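Local atomic coordinates of flavin reductase domain protein (PDB entry 2QCK), a protein that probably binds FMN and acts as a flavin reductase. Residues D81-A86 against G155-P160. Residues are numbered along the deposited sequence; the frame is centred on the assembly and turned at random. Where two conformers were deposited one is given.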
loop_
_atom_site.group_PDB
_atom_site.type_symbol
_atom_site.label_atom_id
_atom_site.label_comp_id
_atom_site.label_asym_id
_atom_site.label_seq_id
_atom_site.Cartn_x
_atom_site.Cartn_y
_atom_site.Cartn_z
ATOM N N ASP A 81 12.327 14.983 5.207
ATOM C CA ASP A 81 13.157 15.932 4.475
ATOM C C ASP A 81 12.981 15.782 2.967
ATOM O O ASP A 81 13.513 16.569 2.202
ATOM C CB ASP A 81 14.631 15.761 4.841
ATOM C CG ASP A 81 14.948 16.279 6.236
ATOM N N ASN A 82 12.239 14.778 2.520
ATOM C CA ASN A 82 12.022 14.576 1.092
ATOM C C ASN A 82 10.624 15.069 0.636
ATOM O O ASN A 82 10.192 14.696 -0.444
ATOM C CB ASN A 82 12.157 13.104 0.719
ATOM C CG ASN A 82 13.491 12.495 1.071
ATOM O OD1 ASN A 82 13.545 11.420 1.647
ATOM N ND2 ASN A 82 14.566 13.144 0.686
ATOM N N GLN A 83 9.946 15.922 1.416
ATOM C CA GLN A 83 8.602 16.304 1.025
ATOM C C GLN A 83 8.613 17.089 -0.280
ATOM O O GLN A 83 7.730 16.901 -1.095
ATOM C CB GLN A 83 7.887 17.074 2.120
ATOM C CG GLN A 83 6.459 17.376 1.758
ATOM C CD GLN A 83 6.346 18.517 0.761
ATOM O OE1 GLN A 83 7.203 19.392 0.701
ATOM N NE2 GLN A 83 5.283 18.507 -0.023
ATOM N N GLU A 84 9.631 17.901 -0.503
ATOM C CA GLU A 84 9.693 18.724 -1.698
ATOM C C GLU A 84 9.847 17.850 -2.946
ATOM O O GLU A 84 9.310 18.157 -4.007
ATOM C CB GLU A 84 10.830 19.754 -1.564
ATOM C CG GLU A 84 11.089 20.535 -2.820
ATOM C CD GLU A 84 11.975 21.767 -2.631
ATOM O OE1 GLU A 84 11.951 22.386 -1.535
ATOM O OE2 GLU A 84 12.659 22.137 -3.625
ATOM N N LEU A 85 10.564 16.750 -2.796
ATOM C CA LEU A 85 10.815 15.827 -3.871
ATOM C C LEU A 85 9.547 15.051 -4.187
ATOM O O LEU A 85 9.187 14.914 -5.379
ATOM C CB LEU A 85 11.945 14.892 -3.459
ATOM C CG LEU A 85 12.609 13.983 -4.467
ATOM C CD1 LEU A 85 13.522 14.749 -5.449
ATOM C CD2 LEU A 85 13.347 12.922 -3.614
ATOM N N ALA A 86 8.848 14.608 -3.136
ATOM C CA ALA A 86 7.500 14.032 -3.274
ATOM C C ALA A 86 6.548 14.925 -4.075
ATOM O O ALA A 86 5.900 14.456 -4.995
ATOM C CB ALA A 86 6.865 13.658 -1.916
ATOM N N GLY A 155 -5.017 14.118 1.249
ATOM C CA GLY A 155 -4.458 15.252 0.541
ATOM C C GLY A 155 -3.355 16.011 1.233
ATOM O O GLY A 155 -2.982 17.052 0.741
ATOM N N ALA A 156 -2.767 15.500 2.322
ATOM C CA ALA A 156 -1.704 16.247 2.975
ATOM C C ALA A 156 -0.559 15.319 3.317
ATOM O O ALA A 156 -0.782 14.154 3.638
ATOM C CB ALA A 156 -2.225 16.941 4.263
ATOM N N TYR A 157 0.659 15.845 3.220
ATOM C CA TYR A 157 1.833 15.148 3.717
ATOM C C TYR A 157 1.866 15.234 5.227
ATOM O O TYR A 157 1.713 16.296 5.791
ATOM C CB TYR A 157 3.107 15.723 3.103
ATOM C CG TYR A 157 3.248 15.409 1.627
ATOM C CD1 TYR A 157 3.551 14.116 1.176
ATOM C CD2 TYR A 157 3.078 16.390 0.680
ATOM C CE1 TYR A 157 3.657 13.841 -0.213
ATOM C CE2 TYR A 157 3.192 16.112 -0.675
ATOM C CZ TYR A 157 3.469 14.852 -1.107
ATOM O OH TYR A 157 3.557 14.614 -2.460
ATOM N N SER A 158 2.104 14.095 5.873
ATOM C CA SER A 158 2.063 13.946 7.305
ATOM C C SER A 158 3.299 13.196 7.770
ATOM O O SER A 158 4.061 12.644 6.964
ATOM C CB SER A 158 0.837 13.131 7.720
ATOM O OG SER A 158 -0.357 13.888 7.554
ATOM N N GLN A 159 3.487 13.189 9.078
ATOM C CA GLN A 159 4.535 12.415 9.685
ATOM C C GLN A 159 3.896 11.495 10.720
ATOM O O GLN A 159 2.877 11.850 11.295
ATOM C CB GLN A 159 5.526 13.335 10.332
ATOM C CG GLN A 159 5.031 13.972 11.610
ATOM C CD GLN A 159 6.096 14.804 12.242
ATOM O OE1 GLN A 159 7.134 14.281 12.662
ATOM N NE2 GLN A 159 5.857 16.114 12.314
ATOM N N PRO A 160 4.472 10.316 10.913
ATOM C CA PRO A 160 3.901 9.402 11.879
ATOM C C PRO A 160 4.412 9.727 13.281
ATOM O O PRO A 160 5.596 9.997 13.469
ATOM C CB PRO A 160 4.375 8.045 11.394
ATOM C CG PRO A 160 5.667 8.289 10.756
ATOM C CD PRO A 160 5.658 9.737 10.253
#
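Tyr157 reaches from strand 156-162 and packs its ring obliquely against Gln83 and Ala86, on the first turn of helix 83-88. The contact belongs to the flavin reductase-like domain, consistent with the split beta-barrel of FMN-binding flavin reductases, where it joins this helix to a strand of the antiparallel sheet. CG of Tyr157 lies anti to its own carbonyl carbon (chi1 -70°), and the ring extends toward the helix. Gln83 was modelled in two conformers. In the one given, a bend at chi2 (-77°) brings the amide obliquely beside CD2 and CE2 of Tyr157, with amide and ring planes 69° apart; its close approach there is doubtful. The aliphatic part packs as well, with CG of Gln83 3.7 Å from CD2 of Tyr157. Ala86 packs nearer the phenol end, its CB 3.6 Å from CE1 of Tyr157. Val24 of strand 22-31 also touches both Ala86 and Tyr157, and Tyr152 meets the tyrosine ring edge-to-face. Ser158 and Gln159 extend the sheet into the second subunit. Cutting Tyr157 back to an alanine would probably open a gap beside CB of Ala86 and cost CG of Gln83 its packing. At the far end of the ring, OH of Tyr157 comes within 3.4 Å of the carbonyl carbon C of Ala86.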